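Local coordinates for protein polyketide biosynthesis 3-hydroxy-3-methylglutaryl-ACP synthase PksG (Bacillus subtilis, PDB 4YXQ) that catalyses the aldol condensation of an acetyl group carried on AcpK with a beta-ketothioester polyketide intermediate, a step in making the antibiotic bacillaene, at residues K71-L76 with P134-L139; A45-D50 with E368-G373; V198-R203 with Y326-C331. All blocks are in the same frame, centred on the assembly; numbering follows the deposited sequence.

Contact 1 (K71-L76 with P134-L139); sequences KDRIEL and PGAKAL
Ile74 and Lys137 pair where two parallel strands begin, in the N-terminal part of this thiolase-fold chain. The beta-alpha-beta crossover from strand 106-111 through helix 116-130 to strand 137-144 steps over strand 74-80, which lies between the two, and the helix lays Phe127 against Glu75, Leu76 and Ala136. Lys137 bonds both ways: its N reaches Arg73 O at 2.9 Å and its O accepts from Glu75 N at 3.0 Å. Glu75 CB lies 4.2 Å from Lys137 O. CG sits beside the backbone N (chi1 -75°), and the extended chain beyond it carries CD over Ala136, 3.7 Å from its CB. At the tip, OE2 makes a salt bridge with Arg73 NH1, which holds the carboxylate at the guanidinium edge. OE1 touches Ala136 CB at 3.5 Å and is held by hydrogen bonds to Ser133 and to Tyr193 of the second subunit and by a salt bridge to Arg234 of that subunit, at the dimer interface. Leu76 CB packs on Ala138 CB at 3.7 Å. The register then slips by one residue, a beta bulge on the 74-76 side, and Leu139 N bonds to Leu76 O at 2.8 Å, nearly in line with the carbonyl.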
loop_
_atom_site.group_PDB
_atom_site.type_symbol
_atom_site.label_atom_id
_atom_site.label_comp_id
_atom_site.label_asym_id
_atom_site.label_seq_id
_atom_site.Cartn_x
_atom_site.Cartn_y
_atom_site.Cartn_z
ATOM N N LYS A 71 11.489 19.757 -8.252
ATOM C CA LYS A 71 11.692 18.633 -7.313
ATOM C C LYS A 71 10.907 18.839 -6.018
ATOM O O LYS A 71 10.277 17.908 -5.515
ATOM C CB LYS A 71 13.166 18.520 -6.984
ATOM C CG LYS A 71 13.532 17.481 -5.957
ATOM C CD LYS A 71 15.015 17.612 -5.632
ATOM C CE LYS A 71 15.525 16.441 -4.788
ATOM N NZ LYS A 71 16.922 16.624 -4.272
ATOM N N ASP A 72 10.926 20.075 -5.512
ATOM C CA ASP A 72 10.150 20.459 -4.326
ATOM C C ASP A 72 8.644 20.375 -4.531
ATOM O O ASP A 72 7.930 20.403 -3.552
ATOM C CB ASP A 72 10.489 21.898 -3.816
ATOM C CG ASP A 72 11.801 21.966 -3.012
ATOM O OD1 ASP A 72 12.362 20.924 -2.575
ATOM O OD2 ASP A 72 12.318 23.087 -2.855
ATOM N N ARG A 73 8.169 20.283 -5.769
ATOM C CA ARG A 73 6.755 20.002 -6.007
ATOM C C ARG A 73 6.393 18.524 -5.934
ATOM O O ARG A 73 5.220 18.184 -5.920
ATOM C CB ARG A 73 6.272 20.589 -7.343
ATOM C CG ARG A 73 6.468 22.103 -7.472
ATOM C CD ARG A 73 5.788 22.906 -6.364
ATOM N NE ARG A 73 4.432 23.259 -6.782
ATOM C CZ ARG A 73 3.305 22.807 -6.246
ATOM N NH1 ARG A 73 3.298 21.983 -5.207
ATOM N NH2 ARG A 73 2.158 23.203 -6.749
ATOM N N ILE A 74 7.381 17.636 -5.842
ATOM C CA ILE A 74 7.091 16.239 -5.536
ATOM C C ILE A 74 6.548 16.119 -4.116
ATOM O O ILE A 74 7.267 16.287 -3.146
ATOM C CB ILE A 74 8.299 15.324 -5.743
ATOM C CG1 ILE A 74 8.625 15.265 -7.245
ATOM C CG2 ILE A 74 7.984 13.929 -5.235
ATOM C CD1 ILE A 74 9.976 14.665 -7.565
ATOM N N GLU A 75 5.259 15.805 -4.041
ATOM C CA GLU A 75 4.490 15.812 -2.790
ATOM C C GLU A 75 3.841 14.466 -2.462
ATOM O O GLU A 75 3.083 14.351 -1.504
ATOM C CB GLU A 75 3.409 16.895 -2.876
ATOM C CG GLU A 75 3.958 18.296 -2.729
ATOM C CD GLU A 75 2.899 19.354 -2.929
ATOM O OE1 GLU A 75 1.685 19.086 -2.754
ATOM O OE2 GLU A 75 3.281 20.476 -3.292
ATOM N N LEU A 76 4.123 13.458 -3.267
ATOM C CA LEU A 76 3.578 12.129 -3.070
ATOM C C LEU A 76 4.600 11.152 -3.587
ATOM O O LEU A 76 5.000 11.219 -4.754
ATOM C CB LEU A 76 2.281 11.980 -3.866
ATOM C CG LEU A 76 1.595 10.616 -3.836
ATOM C CD1 LEU A 76 1.197 10.233 -2.403
ATOM C CD2 LEU A 76 0.372 10.683 -4.748
ATOM N N PRO A 134 -2.426 22.187 -6.649
ATOM C CA PRO A 134 -2.159 22.516 -8.018
ATOM C C PRO A 134 -0.685 22.636 -8.256
ATOM O O PRO A 134 -0.012 23.282 -7.472
ATOM C CB PRO A 134 -2.845 23.876 -8.190
ATOM C CG PRO A 134 -3.959 23.873 -7.187
ATOM C CD PRO A 134 -3.353 23.153 -6.014
ATOM N N GLY A 135 -0.205 22.077 -9.363
ATOM C CA GLY A 135 1.214 22.124 -9.725
ATOM C C GLY A 135 2.044 21.044 -9.061
ATOM O O GLY A 135 3.210 20.880 -9.394
ATOM N N ALA A 136 1.451 20.287 -8.132
ATOM C CA ALA A 136 2.185 19.227 -7.462
ATOM C C ALA A 136 2.457 18.098 -8.426
ATOM O O ALA A 136 1.779 17.949 -9.432
ATOM C CB ALA A 136 1.418 18.697 -6.241
ATOM N N LYS A 137 3.487 17.325 -8.105
ATOM C CA LYS A 137 3.886 16.131 -8.837
ATOM C C LYS A 137 3.867 14.982 -7.858
ATOM O O LYS A 137 3.851 15.187 -6.646
ATOM C CB LYS A 137 5.308 16.281 -9.347
ATOM C CG LYS A 137 5.498 17.230 -10.512
ATOM C CD LYS A 137 6.961 17.666 -10.636
ATOM C CE LYS A 137 7.358 18.148 -12.039
ATOM N NZ LYS A 137 6.343 19.020 -12.686
ATOM N N ALA A 138 3.901 13.765 -8.378
ATOM C CA ALA A 138 4.066 12.564 -7.578
ATOM C C ALA A 138 5.108 11.672 -8.251
ATOM O O ALA A 138 5.393 11.832 -9.436
ATOM C CB ALA A 138 2.755 11.827 -7.517
ATOM N N LEU A 139 5.663 10.760 -7.472
ATOM C CA LEU A 139 6.684 9.861 -7.909
ATOM C C LEU A 139 6.275 8.471 -7.449
ATOM O O LEU A 139 6.115 8.227 -6.251
ATOM C CB LEU A 139 8.024 10.211 -7.270
ATOM C CG LEU A 139 9.246 9.350 -7.647
ATOM C CD1 LEU A 139 9.486 9.416 -9.135
ATOM C CD2 LEU A 139 10.519 9.787 -6.939
#

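Contact 2 (A45-D50 with E368-G373); sequences ALPYED and ELLFKG
Leu370 turns CG anti to its backbone N (chi1 -174°), while Leu46 keeps its CG beside the backbone N (chi1 -77°), and these two settings bring the branched ends of both leucines together. The side chains cross at about a right angle, with Leu46 CD1 packed against Leu370 CD1 at 3.5 Å. The other branch of Leu370 goes to the backbone: CD2 lies 3.6 Å from Ala45 O. Pro47 fills the next position along helix 364-373, resting its CD 4.3 Å from Leu370 CG. Its CG lies 4.0 Å from the carbonyl C of Gly373, which has no side chain there. The interface is thus van der Waals packing of buried groups, small in area.

What gives the loop its shape lies within 45-50. Leu46 to Glu49 make a type I beta turn, closed by Glu49 N to Leu46 O, and Glu49 OE2 reaches back through its anti lone pair to accept the N-H of Leu46 at 2.9 Å, an almost straight bond (170°). Turn and side chain together fix the backbone that carries Leu46 and Pro47. Behind them the Tyr48 ring takes Leu46 CB over the rim of one face.

The loop leads from strand 41-44 into helix 51-64, which Asp50 N-caps through OD1 to Thr53 N. Asp50 OD2 pairs with Arg414 on strand 413-419, Tyr48 bonds by its backbone to Leu406 on strand 403-410, and Leu362 covers Leu370 from just before helix 364-373.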
loop_
_atom_site.group_PDB
_atom_site.type_symbol
_atom_site.label_atom_id
_atom_site.label_comp_id
_atom_site.label_asym_id
_atom_site.label_seq_id
_atom_site.Cartn_x
_atom_site.Cartn_y
_atom_site.Cartn_z
ATOM N N ALA A 45 19.636 -9.232 -7.971
ATOM C CA ALA A 45 20.055 -8.358 -6.911
ATOM C C ALA A 45 21.249 -8.970 -6.172
ATOM O O ALA A 45 21.189 -10.110 -5.729
ATOM C CB ALA A 45 18.910 -8.105 -5.948
ATOM N N LEU A 46 22.312 -8.185 -6.023
ATOM C CA LEU A 46 23.414 -8.550 -5.168
ATOM C C LEU A 46 22.998 -8.393 -3.686
ATOM O O LEU A 46 22.029 -7.723 -3.378
ATOM C CB LEU A 46 24.629 -7.658 -5.441
ATOM C CG LEU A 46 25.554 -7.829 -6.650
ATOM C CD1 LEU A 46 25.924 -9.275 -6.904
ATOM C CD2 LEU A 46 24.945 -7.232 -7.885
ATOM N N PRO A 47 23.750 -8.999 -2.759
ATOM C CA PRO A 47 23.367 -8.892 -1.363
ATOM C C PRO A 47 23.497 -7.476 -0.824
ATOM O O PRO A 47 22.824 -7.113 0.141
ATOM C CB PRO A 47 24.368 -9.802 -0.653
ATOM C CG PRO A 47 24.798 -10.749 -1.711
ATOM C CD PRO A 47 24.869 -9.930 -2.960
ATOM N N TYR A 48 24.367 -6.674 -1.431
ATOM C CA TYR A 48 24.453 -5.259 -1.091
ATOM C C TYR A 48 23.443 -4.398 -1.892
ATOM O O TYR A 48 23.646 -3.200 -2.054
ATOM C CB TYR A 48 25.887 -4.727 -1.238
ATOM C CG TYR A 48 26.648 -5.155 -2.486
ATOM C CD1 TYR A 48 27.541 -6.222 -2.453
ATOM C CD2 TYR A 48 26.480 -4.471 -3.692
ATOM C CE1 TYR A 48 28.232 -6.606 -3.584
ATOM C CE2 TYR A 48 27.170 -4.859 -4.826
ATOM C CZ TYR A 48 28.047 -5.916 -4.761
ATOM O OH TYR A 48 28.744 -6.275 -5.892
ATOM N N GLU A 49 22.349 -5.012 -2.339
ATOM C CA GLU A 49 21.302 -4.307 -3.036
ATOM C C GLU A 49 19.966 -4.729 -2.425
ATOM O O GLU A 49 19.823 -5.830 -1.972
ATOM C CB GLU A 49 21.319 -4.669 -4.529
ATOM C CG GLU A 49 22.499 -4.163 -5.334
ATOM C CD GLU A 49 22.301 -4.371 -6.844
ATOM O OE1 GLU A 49 22.245 -3.374 -7.611
ATOM O OE2 GLU A 49 22.182 -5.544 -7.265
ATOM N N ASP A 50 18.978 -3.847 -2.459
ATOM C CA ASP A 50 17.652 -4.167 -1.979
ATOM C C ASP A 50 16.603 -3.305 -2.712
ATOM O O ASP A 50 16.953 -2.593 -3.651
ATOM C CB ASP A 50 17.620 -4.017 -0.450
ATOM C CG ASP A 50 17.650 -2.585 0.005
ATOM O OD1 ASP A 50 17.711 -1.657 -0.852
ATOM O OD2 ASP A 50 17.598 -2.402 1.249
ATOM N N GLU A 368 26.930 -18.529 -7.783
ATOM C CA GLU A 368 26.903 -19.336 -6.561
ATOM C C GLU A 368 27.370 -18.555 -5.320
ATOM O O GLU A 368 26.811 -18.736 -4.246
ATOM C CB GLU A 368 27.739 -20.612 -6.717
ATOM C CG GLU A 368 27.254 -21.754 -5.844
ATOM C CD GLU A 368 25.919 -22.296 -6.304
ATOM O OE1 GLU A 368 25.830 -22.771 -7.459
ATOM O OE2 GLU A 368 24.940 -22.230 -5.532
ATOM N N LEU A 369 28.391 -17.716 -5.466
ATOM C CA LEU A 369 28.868 -16.892 -4.351
ATOM C C LEU A 369 27.785 -15.928 -3.879
ATOM O O LEU A 369 27.690 -15.616 -2.695
ATOM C CB LEU A 369 30.103 -16.077 -4.756
ATOM C CG LEU A 369 31.477 -16.742 -4.607
ATOM C CD1 LEU A 369 32.536 -15.961 -5.384
ATOM C CD2 LEU A 369 31.870 -16.886 -3.132
ATOM N N LEU A 370 27.007 -15.440 -4.841
ATOM C CA LEU A 370 25.930 -14.495 -4.620
ATOM C C LEU A 370 24.786 -15.196 -3.897
ATOM O O LEU A 370 24.268 -14.709 -2.906
ATOM C CB LEU A 370 25.460 -13.956 -5.975
ATOM C CG LEU A 370 24.420 -12.840 -6.087
ATOM C CD1 LEU A 370 24.444 -12.341 -7.518
ATOM C CD2 LEU A 370 23.012 -13.267 -5.696
ATOM N N PHE A 371 24.390 -16.337 -4.430
ATOM C CA PHE A 371 23.317 -17.134 -3.868
ATOM C C PHE A 371 23.590 -17.506 -2.405
ATOM O O PHE A 371 22.720 -17.348 -1.547
ATOM C CB PHE A 371 23.127 -18.381 -4.745
ATOM C CG PHE A 371 21.978 -19.252 -4.334
ATOM C CD1 PHE A 371 20.752 -19.151 -4.986
ATOM C CD2 PHE A 371 22.120 -20.174 -3.289
ATOM C CE1 PHE A 371 19.692 -19.954 -4.608
ATOM C CE2 PHE A 371 21.059 -20.974 -2.898
ATOM C CZ PHE A 371 19.841 -20.866 -3.567
ATOM N N LYS A 372 24.784 -18.004 -2.122
ATOM C CA LYS A 372 25.162 -18.375 -0.752
ATOM C C LYS A 372 25.300 -17.152 0.137
ATOM O O LYS A 372 25.161 -17.252 1.357
ATOM C CB LYS A 372 26.460 -19.195 -0.750
ATOM C CG LYS A 372 26.410 -20.387 -1.716
ATOM C CD LYS A 372 27.182 -21.623 -1.254
ATOM C CE LYS A 372 26.744 -22.863 -2.036
ATOM N NZ LYS A 372 26.897 -24.085 -1.204
ATOM N N GLY A 373 25.566 -15.999 -0.484
ATOM C CA GLY A 373 25.644 -14.723 0.227
ATOM C C GLY A 373 24.295 -14.039 0.481
ATOM O O GLY A 373 24.170 -13.242 1.403
#

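Contact 3 (V198-R203 with Y326-C331); sequences VMDTCR and YGSGCC
Asp200 OD2 faces two hydroxyls across the contact: Ser328 OG donates to it in a weak bond of 3.1 Å, and Tyr326 OH stands 3.3 Å away. The carboxylate and the tyrosine ring approach from opposite directions with their planes 50° apart; OD2 lies at the ring's edge, near its plane. Having CG anti to the backbone N (chi1 -159°) aims Asp200 at the hairpin that joins strands 319-327 and 331-339. Most of the hold on the carboxylate is at OD1, which takes the N-H of Thr201 at 2.7 Å and a hydrogen bond from Ser216, while Tyr326 OH is bound by Ser219. The hairpin turn is tight: Gly329 has positive phi and the peptide before Cys330 is cis. That turn presents Gly329 O to Val198 N, 2.9 Å away and well above the carbonyl plane, with Lys89 of the second subunit a weak further partner. Beside this bond Val198 CG1 packs on Cys330 CB at 3.6 Å. This polar network thus borders the probable catalytic residues: the Tyr326 side chain is about 5 Å from that of His250 and about 6 Å from that of Cys114, and Arg203 forms a salt bridge with Glu82, the probable proton donor/acceptor.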
loop_
_atom_site.group_PDB
_atom_site.type_symbol
_atom_site.label_atom_id
_atom_site.label_comp_id
_atom_site.label_asym_id
_atom_site.label_seq_id
_atom_site.Cartn_x
_atom_site.Cartn_y
_atom_site.Cartn_z
ATOM N N VAL A 198 -8.803 -14.991 -5.406
ATOM C CA VAL A 198 -8.491 -16.297 -5.987
ATOM C C VAL A 198 -7.311 -16.968 -5.268
ATOM O O VAL A 198 -6.359 -16.303 -4.885
ATOM C CB VAL A 198 -8.236 -16.191 -7.518
ATOM C CG1 VAL A 198 -7.427 -14.947 -7.880
ATOM C CG2 VAL A 198 -7.508 -17.414 -8.040
ATOM N N MET A 199 -7.394 -18.278 -5.084
ATOM C CA MET A 199 -6.309 -19.054 -4.515
ATOM C C MET A 199 -5.200 -19.244 -5.554
ATOM O O MET A 199 -5.365 -19.980 -6.523
ATOM C CB MET A 199 -6.861 -20.404 -4.090
ATOM C CG MET A 199 -5.919 -21.315 -3.298
ATOM S SD MET A 199 -6.850 -22.672 -2.631
ATOM C CE MET A 199 -7.642 -23.366 -4.089
ATOM N N ASP A 200 -4.065 -18.591 -5.351
ATOM C CA ASP A 200 -3.075 -18.457 -6.402
ATOM C C ASP A 200 -1.696 -18.478 -5.743
ATOM O O ASP A 200 -1.590 -18.476 -4.508
ATOM C CB ASP A 200 -3.350 -17.115 -7.123
ATOM C CG ASP A 200 -2.754 -17.026 -8.542
ATOM O OD1 ASP A 200 -1.813 -17.794 -8.885
ATOM O OD2 ASP A 200 -3.237 -16.130 -9.298
ATOM N N THR A 201 -0.648 -18.496 -6.565
ATOM C CA THR A 201 0.724 -18.276 -6.088
ATOM C C THR A 201 0.765 -16.938 -5.316
ATOM O O THR A 201 0.453 -15.880 -5.868
ATOM C CB THR A 201 1.794 -18.272 -7.243
ATOM O OG1 THR A 201 1.887 -19.572 -7.860
ATOM C CG2 THR A 201 3.192 -17.892 -6.724
ATOM N N CYS A 202 1.160 -17.014 -4.043
ATOM C CA CYS A 202 1.280 -15.848 -3.182
ATOM C C CYS A 202 2.672 -15.822 -2.503
ATOM O O CYS A 202 3.571 -16.555 -2.907
ATOM C CB CYS A 202 0.137 -15.869 -2.169
ATOM S SG CYS A 202 -0.008 -17.410 -1.221
ATOM N N ARG A 203 2.867 -14.962 -1.507
ATOM C CA ARG A 203 4.168 -14.870 -0.851
ATOM C C ARG A 203 4.009 -14.899 0.673
ATOM O O ARG A 203 4.319 -13.938 1.357
ATOM C CB ARG A 203 4.906 -13.633 -1.361
ATOM C CG ARG A 203 6.420 -13.756 -1.298
ATOM C CD ARG A 203 7.195 -12.690 -2.084
ATOM N NE ARG A 203 6.855 -12.675 -3.516
ATOM C CZ ARG A 203 7.613 -12.160 -4.482
ATOM N NH1 ARG A 203 8.804 -11.607 -4.216
ATOM N NH2 ARG A 203 7.168 -12.203 -5.734
ATOM N N TYR A 326 -2.007 -6.801 -14.074
ATOM C CA TYR A 326 -2.579 -7.915 -13.326
ATOM C C TYR A 326 -1.726 -8.211 -12.132
ATOM O O TYR A 326 -0.500 -8.092 -12.194
ATOM C CB TYR A 326 -2.604 -9.154 -14.180
ATOM C CG TYR A 326 -3.052 -10.416 -13.430
ATOM C CD1 TYR A 326 -4.391 -10.673 -13.207
ATOM C CD2 TYR A 326 -2.123 -11.384 -13.019
ATOM C CE1 TYR A 326 -4.802 -11.824 -12.558
ATOM C CE2 TYR A 326 -2.536 -12.566 -12.388
ATOM C CZ TYR A 326 -3.871 -12.771 -12.142
ATOM O OH TYR A 326 -4.312 -13.922 -11.505
ATOM N N GLY A 327 -2.354 -8.587 -11.032
ATOM C CA GLY A 327 -1.604 -9.100 -9.898
ATOM C C GLY A 327 -2.317 -10.309 -9.322
ATOM O O GLY A 327 -3.552 -10.309 -9.188
ATOM N N SER A 328 -1.577 -11.356 -8.989
ATOM C CA SER A 328 -2.190 -12.541 -8.377
ATOM C C SER A 328 -2.991 -12.226 -7.139
ATOM O O SER A 328 -2.640 -11.350 -6.367
ATOM C CB SER A 328 -1.109 -13.537 -7.988
ATOM O OG SER A 328 -0.780 -14.306 -9.129
ATOM N N GLY A 329 -4.086 -12.937 -6.956
ATOM C CA GLY A 329 -4.824 -12.845 -5.711
ATOM C C GLY A 329 -6.284 -12.412 -5.638
ATOM O O GLY A 329 -6.982 -12.870 -4.735
ATOM N N CYS A 330 -6.803 -11.569 -6.515
ATOM C CA CYS A 330 -6.119 -10.925 -7.652
ATOM C C CYS A 330 -6.745 -9.540 -7.859
ATOM O O CYS A 330 -7.807 -9.253 -7.371
ATOM C CB CYS A 330 -6.326 -11.741 -8.946
ATOM S SG CYS A 330 -7.947 -11.470 -9.786
ATOM N N CYS A 331 -6.084 -8.696 -8.619
ATOM C CA CYS A 331 -6.712 -7.472 -9.106
ATOM C C CYS A 331 -6.075 -7.120 -10.414
ATOM O O CYS A 331 -5.005 -7.600 -10.717
ATOM C CB CYS A 331 -6.595 -6.339 -8.112
ATOM S SG CYS A 331 -7.704 -4.940 -8.500
#

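Going from the N terminus, the chain enters contact 2 first, at 45-50, and completes it last, at 368-373. Everything in between belongs to one large loop, and contacts 1 and 3 are both nested inside it. Contact 1 opens at 71-76 and closes at 134-139; only later does contact 3 open at 198-203 and close at 326-331, so these two follow in series and none of the loops cross. Contacts 1 and 3 both reach the central mixed sheet, with about 18 Å between their nearest atoms. Contact 2 instead joins a loop of the N-terminal family region to a late helix, about 11 Å from contact 3 at the nearest atoms.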